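Local coordinates for protein Rho guanine nucleotide exchange factor 3 (Mus musculus, PDB 2Z0Q) that acts as a guanine nucleotide exchange factor for the small GTPases RhoA and RhoB, represented here by its DH-PH fragment, at residues Leu232-Glu237 / Gln335-Cys340; Gly236-Asn241 / Leu326-Thr331. All blocks are in the same frame, centred on the assembly; numbering follows the deposited sequence.

Overall arrangement
The helical DH part comes first in the chain and leads through the long helix 180-213 into the PH domain. Both interactions start on the first long strand of that domain, 232-240. Interaction 2 is the inner one: after 84 residues the chain returns along strand 322-327 and pairs with 236-241. Helix 331-345 follows directly, and interaction 1 brings its residues 335-340 back to 232-237. The two closures are therefore nested, and their first segments share G236 and E237. They also touch, since W337 NE1 lies 3.7 Å from L238 CD2. A single water on E237 O serves both. Together they tie one strand to its neighbour and to the C-terminal helix.

Interaction 1 (Leu232-Glu237 / Gln335-Cys340); sequences LCCHGE and QQWLNC
W337 and C340 belong to the C-terminal helix of the PH domain, and they meet C234 where that helix packs against the first strand of the beta sandwich. A tryptophan in this helix is a hallmark of the PH fold. The segments 232-237 and 335-340 run roughly antiparallel, their axes at 151°. No direct hydrogen bond crosses between them. C234 carries the packing. Its chi1 of 70° sets SG between the backbone N and the carbonyl carbon, and from there the sulfur lies over one face of the W337 indole. C234 SG is 3.8 Å from the centroid of the six-membered ring and displaced toward its rim. C234 SG also touches C340 CB at 3.7 Å, one helical turn on. Beside this contact C233 and C234 both face L250, which makes a classic beta bulge. The far end of the indole meets backbone: W337 CZ2 is 3.6 Å from G236 N, which sits near the ring plane. A CB on G236 would point at this ring and, given the backbone angles, collide with the H235 carbonyl O. The H235 side chain starts away from the helix at CB; its ring hydrogen-bonds H247 and, on helix 180-213, E206. With alanine replacing W337, the C234 sulfur would probably lose its aromatic face, a gap would open beside G236, and the water on E237 O would lose its indole donor. The polar edge of the indole is satisfied through solvent. One water in the ring plane accepts from W337 NE1 at 3.0 Å and donates to E237 O at 2.8 Å.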
ATOM      1  N   LEU A 232      -1.287  -7.454 -11.087  1.00 25.28           N
ATOM      2  CA  LEU A 232      -2.540  -6.775 -10.765  1.00 24.13           C
ATOM      3  C   LEU A 232      -2.169  -5.289 -10.906  1.00 22.80           C
ATOM      4  O   LEU A 232      -1.502  -4.723 -10.037  1.00 22.61           O
ATOM      5  CB  LEU A 232      -2.997  -7.101  -9.333  1.00 23.77           C
ATOM      6  CG  LEU A 232      -4.372  -6.677  -8.848  1.00 24.57           C
ATOM      7  CD1 LEU A 232      -5.463  -7.092  -9.908  1.00 19.81           C
ATOM      8  CD2 LEU A 232      -4.675  -7.336  -7.484  1.00 22.01           C
ATOM      9  N   CYS A 233      -2.591  -4.680 -12.013  1.00 20.61           N
ATOM     10  CA  CYS A 233      -2.318  -3.270 -12.289  1.00 21.08           C
ATOM     11  C   CYS A 233      -2.861  -2.376 -11.191  1.00 22.37           C
ATOM     12  O   CYS A 233      -2.170  -1.475 -10.701  1.00 22.56           O
ATOM     13  CB  CYS A 233      -2.895  -2.874 -13.647  1.00 20.63           C
ATOM     14  SG  CYS A 233      -2.405  -3.902 -15.049  1.00 26.47           S
ATOM     15  N   CYS A 234      -4.117  -2.588 -10.801  1.00 21.35           N
ATOM     16  CA  CYS A 234      -4.703  -1.836  -9.707  1.00 20.87           C
ATOM     17  C   CYS A 234      -6.009  -2.523  -9.309  1.00 19.79           C
ATOM     18  O   CYS A 234      -6.511  -3.376 -10.052  1.00 19.61           O
ATOM     19  CB  CYS A 234      -4.987  -0.375 -10.096  1.00 21.72           C
ATOM     20  SG  CYS A 234      -6.350  -0.188 -11.274  1.00 21.82           S
ATOM     21  N   HIS A 235      -6.523  -2.179  -8.128  1.00 19.34           N
ATOM     22  CA  HIS A 235      -7.791  -2.750  -7.668  1.00 19.17           C
ATOM     23  C   HIS A 235      -8.364  -1.836  -6.592  1.00 19.71           C
ATOM     24  O   HIS A 235      -7.646  -1.007  -5.992  1.00 20.59           O
ATOM     25  CB  HIS A 235      -7.577  -4.210  -7.138  1.00 19.20           C
ATOM     26  CG  HIS A 235      -6.879  -4.282  -5.810  1.00 20.39           C
ATOM     27  ND1 HIS A 235      -7.556  -4.273  -4.611  1.00 19.29           N
ATOM     28  CD2 HIS A 235      -5.558  -4.262  -5.499  1.00 22.78           C
ATOM     29  CE1 HIS A 235      -6.684  -4.233  -3.614  1.00 22.86           C
ATOM     30  NE2 HIS A 235      -5.464  -4.222  -4.128  1.00 23.57           N
ATOM     31  N   GLY A 236      -9.662  -1.946  -6.333  1.00 18.01           N
ATOM     32  CA  GLY A 236     -10.228  -1.084  -5.335  1.00 17.99           C
ATOM     33  C   GLY A 236     -11.746  -1.127  -5.349  1.00 18.08           C
ATOM     34  O   GLY A 236     -12.343  -1.728  -6.241  1.00 16.34           O
ATOM     35  N   GLU A 237     -12.340  -0.507  -4.334  1.00 20.77           N
ATOM     36  CA  GLU A 237     -13.794  -0.459  -4.215  1.00 21.29           C
ATOM     37  C   GLU A 237     -14.356   0.605  -5.155  1.00 20.38           C
ATOM     38  O   GLU A 237     -13.810   1.706  -5.240  1.00 18.55           O
ATOM     39  CB  GLU A 237     -14.184  -0.116  -2.785  1.00 27.10           C
ATOM     40  CG  GLU A 237     -13.736  -1.190  -1.783  1.00 36.55           C
ATOM     41  CD  GLU A 237     -13.710  -0.679  -0.352  1.00 43.26           C
ATOM     42  OE1 GLU A 237     -13.042   0.364  -0.105  1.00 46.26           O
ATOM     43  OE2 GLU A 237     -14.348  -1.325   0.524  1.00 47.17           O
ATOM     44  N   GLN A 335      -9.175   9.475 -11.632  1.00 18.55           N
ATOM     45  CA  GLN A 335      -8.109   9.591 -12.628  1.00 18.73           C
ATOM     46  C   GLN A 335      -7.181   8.368 -12.614  1.00 18.51           C
ATOM     47  O   GLN A 335      -6.772   7.911 -13.672  1.00 18.15           O
ATOM     48  CB  GLN A 335      -7.281  10.894 -12.415  1.00 19.39           C
ATOM     49  CG  GLN A 335      -6.357  11.240 -13.607  1.00 20.57           C
ATOM     50  CD  GLN A 335      -7.133  11.519 -14.895  1.00 20.35           C
ATOM     51  OE1 GLN A 335      -8.096  12.290 -14.886  1.00 22.31           O
ATOM     52  NE2 GLN A 335      -6.710  10.908 -15.995  1.00 20.50           N
ATOM     53  N   GLN A 336      -6.855   7.855 -11.418  1.00 20.80           N
ATOM     54  CA  GLN A 336      -5.992   6.675 -11.271  1.00 21.58           C
ATOM     55  C   GLN A 336      -6.576   5.501 -12.055  1.00 20.57           C
ATOM     56  O   GLN A 336      -5.881   4.813 -12.783  1.00 20.89           O
ATOM     57  CB  GLN A 336      -5.869   6.284  -9.789  1.00 26.78           C
ATOM     58  CG  GLN A 336      -5.271   7.372  -8.856  1.00 31.73           C
ATOM     59  CD  GLN A 336      -5.150   6.890  -7.397  1.00 35.32           C
ATOM     60  OE1 GLN A 336      -6.160   6.593  -6.725  1.00 33.43           O
ATOM     61  NE2 GLN A 336      -3.901   6.802  -6.902  1.00 38.32           N
ATOM     62  N   TRP A 337      -7.877   5.274 -11.882  1.00 18.62           N
ATOM     63  CA  TRP A 337      -8.566   4.214 -12.623  1.00 17.35           C
ATOM     64  C   TRP A 337      -8.513   4.451 -14.123  1.00 17.58           C
ATOM     65  O   TRP A 337      -8.216   3.547 -14.893  1.00 17.24           O
ATOM     66  CB  TRP A 337     -10.021   4.096 -12.158  1.00 17.66           C
ATOM     67  CG  TRP A 337     -10.176   3.170 -10.987  1.00 17.60           C
ATOM     68  CD1 TRP A 337     -10.364   3.507  -9.676  1.00 19.10           C
ATOM     69  CD2 TRP A 337     -10.116   1.742 -11.030  1.00 17.69           C
ATOM     70  NE1 TRP A 337     -10.427   2.362  -8.900  1.00 17.97           N
ATOM     71  CE2 TRP A 337     -10.279   1.275  -9.708  1.00 17.65           C
ATOM     72  CE3 TRP A 337      -9.946   0.814 -12.057  1.00 19.24           C
ATOM     73  CZ2 TRP A 337     -10.269  -0.092  -9.395  1.00 19.31           C
ATOM     74  CZ3 TRP A 337      -9.933  -0.540 -11.746  1.00 20.63           C
ATOM     75  CH2 TRP A 337     -10.097  -0.973 -10.422  1.00 19.42           C
ATOM     76  N   LEU A 338      -8.836   5.668 -14.555  1.00 18.08           N
ATOM     77  CA  LEU A 338      -8.763   5.958 -15.983  1.00 18.55           C
ATOM     78  C   LEU A 338      -7.334   5.715 -16.514  1.00 17.58           C
ATOM     79  O   LEU A 338      -7.145   5.057 -17.544  1.00 17.14           O
ATOM     80  CB  LEU A 338      -9.174   7.428 -16.241  1.00 17.27           C
ATOM     81  CG  LEU A 338     -10.610   7.842 -15.939  1.00 20.16           C
ATOM     82  CD1 LEU A 338     -10.824   9.292 -16.450  1.00 20.56           C
ATOM     83  CD2 LEU A 338     -11.583   6.917 -16.648  1.00 19.19           C
ATOM     84  N   ASN A 339      -6.324   6.234 -15.799  1.00 19.28           N
ATOM     85  CA  ASN A 339      -4.927   6.056 -16.242  1.00 19.92           C
ATOM     86  C   ASN A 339      -4.555   4.569 -16.346  1.00 19.92           C
ATOM     87  O   ASN A 339      -4.032   4.130 -17.363  1.00 19.71           O
ATOM     88  CB  ASN A 339      -3.938   6.742 -15.276  1.00 20.08           C
ATOM     89  CG  ASN A 339      -4.126   8.250 -15.183  1.00 21.17           C
ATOM     90  OD1 ASN A 339      -4.739   8.885 -16.048  1.00 20.52           O
ATOM     91  ND2 ASN A 339      -3.566   8.841 -14.123  1.00 21.13           N
ATOM     92  N   CYS A 340      -4.855   3.780 -15.302  1.00 20.00           N
ATOM     93  CA  CYS A 340      -4.507   2.352 -15.329  1.00 20.19           C
ATOM     94  C   CYS A 340      -5.202   1.545 -16.406  1.00 19.49           C
ATOM     95  O   CYS A 340      -4.596   0.704 -17.040  1.00 20.41           O
ATOM     96  CB  CYS A 340      -4.759   1.707 -13.964  1.00 21.72           C
ATOM     97  SG  CYS A 340      -3.626   2.298 -12.705  1.00 27.48           S
TER
HETATM   98  O   HOH W   1     -11.220   2.348  -6.010  1.00 21.30           O

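Interaction 2 (Gly236-Asn241 / Leu326-Thr331); sequences GELKNN and LQANDT. With SO4 (sulfate ion), chain B.
K239 and Q327 form an antiparallel hydrogen-bonded pair. K239 N gives to Q327 O at 3.2 Å, and Q327 N returns a shorter bond of 2.8 Å to K239 O. The tight side is mostly apolar. The L238 and L326 side chains cross at about a right angle, with L238 CD1 3.8 Å from L326 CD1. L238 CD2 lies against the backbone, 3.5 Å from Q327 O and close to A328 CA. F311, V248 and W337 also touch L238. The opposite face is looser. There K239 and Q327 both carry CG anti to the backbone N (chi1 180° and -179°), which sends the two chains out alongside each other, and K239 CE comes no closer than 3.7 Å to Q327 OE1. Q327 NE2 donates to K308 O. Toward N329 the contact runs through water. One water links E237 OE1 to N329 OD1, at 2.8 and 2.9 Å; the water on E237 O reaches N329 OD1 only by a weak bond. N241 ND2 donates to a sulfate, probably from the crystallisation liquor. D330 is the N-cap of the C-terminal helix, its OD1 accepting from N333 N. A first strand paired with the last one, joining the two sheets, is typical of the PH-domain beta sandwich.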
ATOM      1  N   GLY A 236      -9.662  -1.946  -6.333  1.00 18.01           N
ATOM      2  CA  GLY A 236     -10.228  -1.084  -5.335  1.00 17.99           C
ATOM      3  C   GLY A 236     -11.746  -1.127  -5.349  1.00 18.08           C
ATOM      4  O   GLY A 236     -12.343  -1.728  -6.241  1.00 16.34           O
ATOM      5  N   GLU A 237     -12.340  -0.507  -4.334  1.00 20.77           N
ATOM      6  CA  GLU A 237     -13.794  -0.459  -4.215  1.00 21.29           C
ATOM      7  C   GLU A 237     -14.356   0.605  -5.155  1.00 20.38           C
ATOM      8  O   GLU A 237     -13.810   1.706  -5.240  1.00 18.55           O
ATOM      9  CB  GLU A 237     -14.184  -0.116  -2.785  1.00 27.10           C
ATOM     10  CG  GLU A 237     -13.736  -1.190  -1.783  1.00 36.55           C
ATOM     11  CD  GLU A 237     -13.710  -0.679  -0.352  1.00 43.26           C
ATOM     12  OE1 GLU A 237     -13.042   0.364  -0.105  1.00 46.26           O
ATOM     13  OE2 GLU A 237     -14.348  -1.325   0.524  1.00 47.17           O
ATOM     14  N   LEU A 238     -15.431   0.263  -5.868  1.00 16.95           N
ATOM     15  CA  LEU A 238     -16.097   1.199  -6.740  1.00 15.80           C
ATOM     16  C   LEU A 238     -17.572   0.938  -6.494  1.00 17.30           C
ATOM     17  O   LEU A 238     -17.953  -0.214  -6.249  1.00 18.38           O
ATOM     18  CB  LEU A 238     -15.754   0.941  -8.222  1.00 16.54           C
ATOM     19  CG  LEU A 238     -14.295   1.233  -8.592  1.00 16.73           C
ATOM     20  CD1 LEU A 238     -13.994   0.753 -10.017  1.00 17.53           C
ATOM     21  CD2 LEU A 238     -14.051   2.750  -8.466  1.00 18.93           C
ATOM     22  N   LYS A 239     -18.387   1.985  -6.562  1.00 15.51           N
ATOM     23  CA  LYS A 239     -19.830   1.837  -6.353  1.00 16.25           C
ATOM     24  C   LYS A 239     -20.566   2.040  -7.667  1.00 14.62           C
ATOM     25  O   LYS A 239     -20.310   3.020  -8.357  1.00 17.72           O
ATOM     26  CB  LYS A 239     -20.313   2.890  -5.359  1.00 20.01           C
ATOM     27  CG  LYS A 239     -21.810   2.796  -5.107  1.00 22.15           C
ATOM     28  CD  LYS A 239     -22.159   3.415  -3.759  1.00 27.44           C
ATOM     29  CE  LYS A 239     -22.616   4.836  -3.898  1.00 30.54           C
ATOM     30  NZ  LYS A 239     -23.014   5.386  -2.557  1.00 34.02           N
ATOM     31  N   ASN A 240     -21.467   1.137  -8.034  1.00 16.35           N
ATOM     32  CA  ASN A 240     -22.127   1.368  -9.301  1.00 16.67           C
ATOM     33  C   ASN A 240     -23.344   2.310  -9.201  1.00 16.19           C
ATOM     34  O   ASN A 240     -23.651   2.835  -8.101  1.00 18.07           O
ATOM     35  CB  ASN A 240     -22.427   0.020 -10.004  1.00 15.92           C
ATOM     36  CG  ASN A 240     -23.637  -0.710  -9.439  1.00 16.41           C
ATOM     37  OD1 ASN A 240     -24.353  -0.219  -8.559  1.00 15.62           O
ATOM     38  ND2 ASN A 240     -23.877  -1.904  -9.985  1.00 15.74           N
ATOM     39  N   ASN A 241     -23.997   2.570 -10.335  1.00 16.47           N
ATOM     40  CA  ASN A 241     -25.119   3.518 -10.372  1.00 18.02           C
ATOM     41  C   ASN A 241     -26.424   2.962  -9.821  1.00 19.54           C
ATOM     42  O   ASN A 241     -27.462   3.609  -9.910  1.00 20.34           O
ATOM     43  CB  ASN A 241     -25.326   4.106 -11.795  1.00 16.80           C
ATOM     44  CG  ASN A 241     -25.591   3.045 -12.848  1.00 19.81           C
ATOM     45  OD1 ASN A 241     -25.414   1.854 -12.598  1.00 19.96           O
ATOM     46  ND2 ASN A 241     -26.012   3.479 -14.046  1.00 20.76           N
ATOM     47  N   LEU A 326     -19.383   3.200 -12.885  1.00 13.20           N
ATOM     48  CA  LEU A 326     -18.689   2.977 -11.624  1.00 15.46           C
ATOM     49  C   LEU A 326     -18.210   4.301 -11.028  1.00 16.62           C
ATOM     50  O   LEU A 326     -17.698   5.133 -11.759  1.00 15.60           O
ATOM     51  CB  LEU A 326     -17.483   2.058 -11.907  1.00 15.20           C
ATOM     52  CG  LEU A 326     -17.789   0.685 -12.513  1.00 16.97           C
ATOM     53  CD1 LEU A 326     -16.480  -0.064 -12.822  1.00 18.02           C
ATOM     54  CD2 LEU A 326     -18.621  -0.133 -11.502  1.00 17.91           C
ATOM     55  N   GLN A 327     -18.332   4.449  -9.713  1.00 16.02           N
ATOM     56  CA  GLN A 327     -17.961   5.685  -9.021  1.00 17.31           C
ATOM     57  C   GLN A 327     -16.733   5.495  -8.154  1.00 17.42           C
ATOM     58  O   GLN A 327     -16.717   4.604  -7.300  1.00 17.75           O
ATOM     59  CB  GLN A 327     -19.107   6.181  -8.122  1.00 17.78           C
ATOM     60  CG  GLN A 327     -18.767   7.498  -7.404  1.00 17.95           C
ATOM     61  CD  GLN A 327     -19.881   7.953  -6.487  1.00 18.12           C
ATOM     62  OE1 GLN A 327     -20.330   7.183  -5.636  1.00 18.49           O
ATOM     63  NE2 GLN A 327     -20.332   9.196  -6.646  1.00 18.52           N
ATOM     64  N   ALA A 328     -15.709   6.316  -8.405  1.00 17.52           N
ATOM     65  CA  ALA A 328     -14.463   6.259  -7.639  1.00 18.26           C
ATOM     66  C   ALA A 328     -14.636   7.022  -6.341  1.00 20.63           C
ATOM     67  O   ALA A 328     -15.613   7.742  -6.140  1.00 19.82           O
ATOM     68  CB  ALA A 328     -13.294   6.840  -8.454  1.00 19.43           C
ATOM     69  N   ASN A 329     -13.649   6.875  -5.460  1.00 24.18           N
ATOM     70  CA  ASN A 329     -13.695   7.469  -4.143  1.00 28.48           C
ATOM     71  C   ASN A 329     -13.573   8.991  -4.105  1.00 27.96           C
ATOM     72  O   ASN A 329     -14.139   9.632  -3.223  1.00 29.71           O
ATOM     73  CB  ASN A 329     -12.622   6.769  -3.289  1.00 31.31           C
ATOM     74  CG  ASN A 329     -12.738   5.229  -3.355  1.00 36.11           C
ATOM     75  OD1 ASN A 329     -11.736   4.527  -3.532  1.00 39.69           O
ATOM     76  ND2 ASN A 329     -13.965   4.704  -3.209  1.00 36.63           N
ATOM     77  N   ASP A 330     -12.854   9.560  -5.069  1.00 27.27           N
ATOM     78  CA  ASP A 330     -12.663  11.009  -5.174  1.00 26.76           C
ATOM     79  C   ASP A 330     -12.097  11.303  -6.571  1.00 26.57           C
ATOM     80  O   ASP A 330     -11.860  10.389  -7.366  1.00 24.52           O
ATOM     81  CB  ASP A 330     -11.664  11.512  -4.114  1.00 29.35           C
ATOM     82  CG  ASP A 330     -10.407  10.672  -4.077  1.00 30.36           C
ATOM     83  OD1 ASP A 330      -9.843  10.394  -5.138  1.00 31.08           O
ATOM     84  OD2 ASP A 330      -9.968  10.277  -2.975  1.00 37.31           O
ATOM     85  N   THR A 331     -11.857  12.577  -6.862  1.00 27.33           N
ATOM     86  CA  THR A 331     -11.331  12.949  -8.170  1.00 27.16           C
ATOM     87  C   THR A 331     -10.013  12.271  -8.483  1.00 24.63           C
ATOM     88  O   THR A 331      -9.795  11.806  -9.580  1.00 23.61           O
ATOM     89  CB  THR A 331     -11.155  14.481  -8.298  1.00 29.12           C
ATOM     90  OG1 THR A 331     -12.393  15.131  -7.986  1.00 30.64           O
ATOM     91  CG2 THR A 331     -10.770  14.838  -9.708  1.00 31.30           C
TER
HETATM   92  S   SO4 B 501     -27.252   1.902 -17.694  1.00 30.28           S
HETATM   93  O1  SO4 B 501     -27.818   0.589 -18.096  1.00 27.71           O
HETATM   94  O2  SO4 B 501     -26.354   1.705 -16.517  1.00 28.65           O
HETATM   95  O3  SO4 B 501     -26.497   2.493 -18.802  1.00 31.88           O
HETATM   96  O4  SO4 B 501     -28.363   2.820 -17.335  1.00 27.88           O
HETATM   97  O   HOH W   1     -11.220   2.348  -6.010  1.00 21.30           O
HETATM   98  O   HOH W   2     -11.877   2.690  -1.243  1.00 53.31           O